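Local coordinates for malonyl CoA-acyl carrier protein transacylase (Burkholderia pseudomallei 1710b, PDB 3EZO) that probably transfers the malonyl group from malonyl-CoA to holo acyl carrier protein, giving malonyl-ACP and free CoA, at residues 72-77 with 111-116; 233-238 with 264-269. One frame throughout, in Å; residues are numbered along the deposited sequence.

Contact 1 (72-77 with 111-116); sequences MLTAAY and IAFRDA
Phe113 reaches from the first turn of helix 113-128 to the flank of helix 65-85, where Leu73, Thr74 and Tyr77 receive its ring. Tyr77 lies against one face: its CD2 is 3.5 Å from CG of Phe113, displaced toward the rim of that ring, and its CE2 runs on to the Phe113 CB at 3.6 Å. The two rings are tilted by 43° with centroids 4.9 Å apart, an oblique aromatic pair. The far end of the phenyl ring meets Thr74, whose OG1 sits near the ring plane, 3.8 Å from CZ of Phe113. That hydroxyl has its polar partner in its own helix, the carbonyl of Pro70 one turn earlier, which chi1 of -60° brings within reach. Leu73 passes in the opposite direction, its CG at the edge of the phenyl ring and its CD2 3.8 Å from CE1 of Phe113. CD2 of Leu73 also touches CB of Ala116, one turn further along the second helix, at 3.9 Å. With CG anti to the backbone N (chi1 180°), Phe113 extends its ring toward helix 65-85; the nearest CA pairs are Leu73 with Ala116 (8.1 Å) and Tyr77 with Phe113 (8.3 Å). Ala112 occupies the N-cap position, and Phe113 is the first residue of the helix proper. Val106 of helix 99-107 packs on Tyr77, Phe113 and Ala116, while Thr38 and Glu41 of helix 33-46 touch Phe113. This is largely apolar helix-to-helix packing in the acyltransferase domain of the FabD family, joining helices 65-85 and 113-128 beside helix 99-107, which follows the predicted nucleophile Ser98.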
loop_
_atom_site.group_PDB
_atom_site.type_symbol
_atom_site.label_atom_id
_atom_site.label_comp_id
_atom_site.label_asym_id
_atom_site.label_seq_id
_atom_site.Cartn_x
_atom_site.Cartn_y
_atom_site.Cartn_z
ATOM N N MET A 72 -2.868 9.170 -0.798
ATOM C CA MET A 72 -1.631 8.444 -1.017
ATOM C C MET A 72 -1.461 7.990 -2.473
ATOM O O MET A 72 -0.328 7.887 -2.955
ATOM C CB MET A 72 -1.460 7.264 -0.063
ATOM C CG MET A 72 -0.997 7.610 1.314
ATOM S SD MET A 72 0.485 8.604 1.366
ATOM C CE MET A 72 1.733 7.551 0.552
ATOM N N LEU A 73 -2.579 7.728 -3.145
ATOM C CA LEU A 73 -2.597 7.454 -4.571
ATOM C C LEU A 73 -2.125 8.712 -5.321
ATOM O O LEU A 73 -1.249 8.645 -6.168
ATOM C CB LEU A 73 -4.017 7.082 -5.002
ATOM C CG LEU A 73 -4.268 6.885 -6.484
ATOM C CD1 LEU A 73 -4.047 5.436 -6.904
ATOM C CD2 LEU A 73 -5.689 7.299 -6.827
ATOM N N THR A 74 -2.722 9.850 -4.977
ATOM C CA THR A 74 -2.379 11.139 -5.615
ATOM C C THR A 74 -0.911 11.513 -5.413
ATOM O O THR A 74 -0.206 11.838 -6.357
ATOM C CB THR A 74 -3.257 12.241 -5.067
ATOM O OG1 THR A 74 -4.609 11.915 -5.339
ATOM C CG2 THR A 74 -2.896 13.607 -5.695
ATOM N N ALA A 75 -0.446 11.434 -4.173
ATOM C CA ALA A 75 0.892 11.915 -3.821
ATOM C C ALA A 75 1.965 11.074 -4.474
ATOM O O ALA A 75 2.935 11.606 -5.051
ATOM C CB ALA A 75 1.075 11.942 -2.270
ATOM N N ALA A 76 1.790 9.756 -4.383
ATOM C CA ALA A 76 2.719 8.827 -5.022
ATOM C C ALA A 76 2.637 8.902 -6.522
ATOM O O ALA A 76 3.682 8.921 -7.179
ATOM C CB ALA A 76 2.540 7.403 -4.502
ATOM N N TYR A 77 1.439 9.018 -7.088
ATOM C CA TYR A 77 1.331 9.174 -8.540
ATOM C C TYR A 77 1.908 10.512 -9.044
ATOM O O TYR A 77 2.568 10.551 -10.062
ATOM C CB TYR A 77 -0.089 8.964 -9.058
ATOM C CG TYR A 77 -0.122 8.768 -10.555
ATOM C CD1 TYR A 77 0.694 7.831 -11.188
ATOM C CD2 TYR A 77 -0.943 9.545 -11.348
ATOM C CE1 TYR A 77 0.659 7.673 -12.607
ATOM C CE2 TYR A 77 -0.972 9.402 -12.722
ATOM C CZ TYR A 77 -0.167 8.483 -13.346
ATOM O OH TYR A 77 -0.274 8.382 -14.721
ATOM N N ILE A 111 -5.161 1.178 -15.124
ATOM C CA ILE A 111 -6.300 1.931 -14.632
ATOM C C ILE A 111 -5.989 3.418 -14.830
ATOM O O ILE A 111 -4.946 3.877 -14.419
ATOM C CB ILE A 111 -6.574 1.660 -13.123
ATOM C CG1 ILE A 111 -6.887 0.168 -12.859
ATOM C CG2 ILE A 111 -7.783 2.517 -12.604
ATOM C CD1 ILE A 111 -7.026 -0.194 -11.320
ATOM N N ALA A 112 -6.876 4.162 -15.459
ATOM C CA ALA A 112 -6.626 5.589 -15.618
ATOM C C ALA A 112 -6.661 6.272 -14.237
ATOM O O ALA A 112 -7.515 5.960 -13.394
ATOM C CB ALA A 112 -7.675 6.223 -16.591
ATOM N N PHE A 113 -5.733 7.182 -14.002
ATOM C CA PHE A 113 -5.685 7.923 -12.740
ATOM C C PHE A 113 -7.025 8.538 -12.387
ATOM O O PHE A 113 -7.456 8.433 -11.258
ATOM C CB PHE A 113 -4.556 8.942 -12.750
ATOM C CG PHE A 113 -4.430 9.766 -11.469
ATOM C CD1 PHE A 113 -4.278 9.157 -10.223
ATOM C CD2 PHE A 113 -4.441 11.157 -11.528
ATOM C CE1 PHE A 113 -4.146 9.921 -9.029
ATOM C CE2 PHE A 113 -4.276 11.940 -10.358
ATOM C CZ PHE A 113 -4.135 11.313 -9.106
ATOM N N ARG A 114 -7.719 9.081 -13.383
ATOM C CA ARG A 114 -9.013 9.715 -13.176
ATOM C C ARG A 114 -10.008 8.699 -12.663
ATOM O O ARG A 114 -10.905 9.072 -11.912
ATOM C CB ARG A 114 -9.511 10.354 -14.492
ATOM C CG ARG A 114 -10.847 11.018 -14.477
ATOM C CD ARG A 114 -10.902 12.140 -13.453
ATOM N NE ARG A 114 -12.238 12.741 -13.342
ATOM C CZ ARG A 114 -13.250 12.226 -12.645
ATOM N NH1 ARG A 114 -13.109 11.073 -11.935
ATOM N NH2 ARG A 114 -14.409 12.882 -12.636
ATOM N N ASP A 115 -9.862 7.427 -13.072
ATOM C CA ASP A 115 -10.741 6.361 -12.562
ATOM C C ASP A 115 -10.283 5.832 -11.224
ATOM O O ASP A 115 -11.103 5.414 -10.403
ATOM C CB ASP A 115 -10.864 5.192 -13.552
ATOM C CG ASP A 115 -11.438 5.641 -14.878
ATOM O OD1 ASP A 115 -12.103 6.713 -14.905
ATOM O OD2 ASP A 115 -11.208 4.949 -15.890
ATOM N N ALA A 116 -8.989 5.846 -11.001
ATOM C CA ALA A 116 -8.436 5.310 -9.773
ATOM C C ALA A 116 -8.852 6.136 -8.542
ATOM O O ALA A 116 -8.918 5.623 -7.425
ATOM C CB ALA A 116 -6.912 5.180 -9.867
#

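Contact 2 (233-238 with 264-269)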
loop_
_atom_site.group_PDB
_atom_site.type_symbol
_atom_site.label_atom_id
_atom_site.label_comp_id
_atom_site.label_asym_id
_atom_site.label_seq_id
_atom_site.Cartn_x
_atom_site.Cartn_y
_atom_site.Cartn_z
ATOM N N SER A 233 4.931 -4.858 -16.112
ATOM C CA SER A 233 4.577 -5.977 -15.232
ATOM C C SER A 233 4.249 -5.461 -13.836
ATOM O O SER A 233 5.024 -4.693 -13.267
ATOM C CB SER A 233 5.746 -6.963 -15.157
ATOM O OG SER A 233 5.953 -7.525 -16.436
ATOM N N VAL A 234 3.098 -5.869 -13.302
ATOM C CA VAL A 234 2.723 -5.597 -11.921
ATOM C C VAL A 234 2.683 -6.933 -11.152
ATOM O O VAL A 234 2.009 -7.868 -11.545
ATOM C CB VAL A 234 1.334 -4.919 -11.856
ATOM C CG1 VAL A 234 0.957 -4.575 -10.478
ATOM C CG2 VAL A 234 1.232 -3.674 -12.852
ATOM N N VAL A 235 3.397 -7.018 -10.042
ATOM C CA VAL A 235 3.297 -8.172 -9.158
ATOM C C VAL A 235 2.310 -7.865 -8.013
ATOM O O VAL A 235 2.423 -6.851 -7.331
ATOM C CB VAL A 235 4.719 -8.684 -8.720
ATOM C CG1 VAL A 235 5.583 -7.640 -8.011
ATOM C CG2 VAL A 235 4.579 -9.963 -7.899
ATOM N N ASN A 236 1.286 -8.698 -7.856
ATOM C CA ASN A 236 0.212 -8.393 -6.895
ATOM C C ASN A 236 0.484 -8.882 -5.484
ATOM O O ASN A 236 1.255 -9.828 -5.249
ATOM C CB ASN A 236 -1.196 -8.780 -7.429
ATOM C CG ASN A 236 -1.378 -10.275 -7.703
ATOM O OD1 ASN A 236 -0.871 -11.117 -6.991
ATOM N ND2 ASN A 236 -2.136 -10.583 -8.736
ATOM N N ASN A 237 -0.136 -8.208 -4.526
ATOM C CA ASN A 237 0.064 -8.485 -3.116
ATOM C C ASN A 237 -0.498 -9.846 -2.722
ATOM O O ASN A 237 0.054 -10.530 -1.891
ATOM C CB ASN A 237 -0.666 -7.457 -2.267
ATOM C CG ASN A 237 -0.049 -6.072 -2.291
ATOM O OD1 ASN A 237 -0.683 -5.119 -1.843
ATOM N ND2 ASN A 237 1.178 -5.952 -2.738
ATOM N N ILE A 238 -1.641 -10.185 -3.269
ATOM C CA ILE A 238 -2.423 -11.362 -2.812
ATOM C C ILE A 238 -1.790 -12.677 -3.281
ATOM O O ILE A 238 -1.627 -13.605 -2.485
ATOM C CB ILE A 238 -3.903 -11.245 -3.211
ATOM C CG1 ILE A 238 -4.770 -12.281 -2.443
ATOM C CG2 ILE A 238 -4.103 -11.359 -4.739
ATOM C CD1 ILE A 238 -5.071 -11.945 -0.999
ATOM N N VAL A 264 7.035 -8.961 1.385
ATOM C CA VAL A 264 8.338 -9.603 1.283
ATOM C C VAL A 264 8.442 -10.371 -0.018
ATOM O O VAL A 264 9.370 -10.188 -0.789
ATOM C CB VAL A 264 8.623 -10.531 2.524
ATOM C CG1 VAL A 264 9.901 -11.396 2.327
ATOM C CG2 VAL A 264 8.719 -9.695 3.780
ATOM N N GLU A 265 7.458 -11.202 -0.307
ATOM C CA GLU A 265 7.481 -12.032 -1.506
ATOM C C GLU A 265 7.444 -11.239 -2.803
ATOM O O GLU A 265 8.052 -11.638 -3.805
ATOM C CB GLU A 265 6.316 -13.030 -1.438
ATOM C CG GLU A 265 6.555 -14.115 -0.397
ATOM C CD GLU A 265 5.341 -14.991 -0.205
ATOM O OE1 GLU A 265 4.439 -14.601 0.566
ATOM O OE2 GLU A 265 5.261 -16.042 -0.876
ATOM N N CYS A 266 6.735 -10.105 -2.798
ATOM C CA CYS A 266 6.675 -9.255 -3.998
ATOM C C CYS A 266 8.062 -8.705 -4.333
ATOM O O CYS A 266 8.496 -8.734 -5.487
ATOM C CB CYS A 266 5.711 -8.109 -3.806
ATOM S SG CYS A 266 3.973 -8.579 -3.864
ATOM N N VAL A 267 8.742 -8.227 -3.293
ATOM C CA VAL A 267 10.124 -7.730 -3.406
ATOM C C VAL A 267 11.090 -8.834 -3.872
ATOM O O VAL A 267 11.906 -8.605 -4.755
ATOM C CB VAL A 267 10.614 -7.101 -2.076
ATOM C CG1 VAL A 267 12.084 -6.749 -2.160
ATOM C CG2 VAL A 267 9.769 -5.816 -1.705
ATOM N N GLN A 268 10.964 -10.037 -3.301
ATOM C CA GLN A 268 11.782 -11.155 -3.725
ATOM C C GLN A 268 11.507 -11.549 -5.159
ATOM O O GLN A 268 12.425 -11.919 -5.877
ATOM C CB GLN A 268 11.553 -12.344 -2.795
ATOM C CG GLN A 268 12.022 -12.037 -1.379
ATOM C CD GLN A 268 11.682 -13.115 -0.401
ATOM O OE1 GLN A 268 10.683 -13.835 -0.550
ATOM N NE2 GLN A 268 12.528 -13.243 0.631
ATOM N N HIS A 269 10.242 -11.442 -5.581
ATOM C CA HIS A 269 9.852 -11.739 -6.959
ATOM C C HIS A 269 10.583 -10.773 -7.879
ATOM O O HIS A 269 11.140 -11.185 -8.911
ATOM C CB HIS A 269 8.337 -11.640 -7.154
ATOM C CG HIS A 269 7.912 -11.820 -8.565
ATOM N ND1 HIS A 269 7.364 -12.994 -9.028
ATOM C CD2 HIS A 269 7.996 -10.991 -9.636
ATOM C CE1 HIS A 269 7.091 -12.867 -10.315
ATOM N NE2 HIS A 269 7.487 -11.667 -10.712
#
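Val235 and Cys266 bring the two backbones to 6.3 Å between their CA atoms, where the chain leaving edge strand 233-234 passes helix 263-272. The strand side is extended through Asn236 and turns to helical backbone angles at Asn237; the helix presents Cys266 and, one turn on, His269. Val235 packs against both. With CG1 between the backbone N and the carbonyl carbon (chi1 58°), CG2 of Val235 is anti to N and stands over one face of the His269 imidazole, 3.9 Å from CG of His269 and offset toward the ring's rim. The line from this methyl to the ring centroid is 19° from the ring normal, a CH-pi contact. The other methyl, CG1 of Val235, faces the helix backbone and lies 4.0 Å from the carbonyl O of Cys266. The thiol points back at the loop: SG of Cys266 is 3.3 Å from O of Asn236 and 4.0 Å from ND2 of Asn237. The Asn237 amide takes its hydrogen bonds outside the two segments: ND2 to the Gly96 carbonyl, OD1 to Ser98 N and Gln256 NE2. The helix thus offers the loop an apolar and weakly polar surface, while the hydrogen bonds of Asn237 tie the loop to the turn carrying the predicted nucleophile Ser98, consistent with a second-shell role in positioning that turn.

How the contacts relate
After strand 11-15 and helices 33-46, 50-56 and 59-62, the chain enters helix 65-85, then strand 93-96 and helix 99-107, before contact 1 closes this loop at the start of helix 113-128. The antiparallel sheet of strands 136-142, 162-169, 172-176 and 196-199 follows, and contact 2 then closes a shorter excursion that holds helix 246-256 and no strand. The two loops are in series, neither nested nor crossed, with centres 20 Å apart and no direct touch. Contact 1 joins helices, whereas contact 2 sets a helix against the edge of the parallel sheet. The turn with predicted active-site Ser98 belongs to the first loop and is hydrogen-bonded by Asn237, within the second contact.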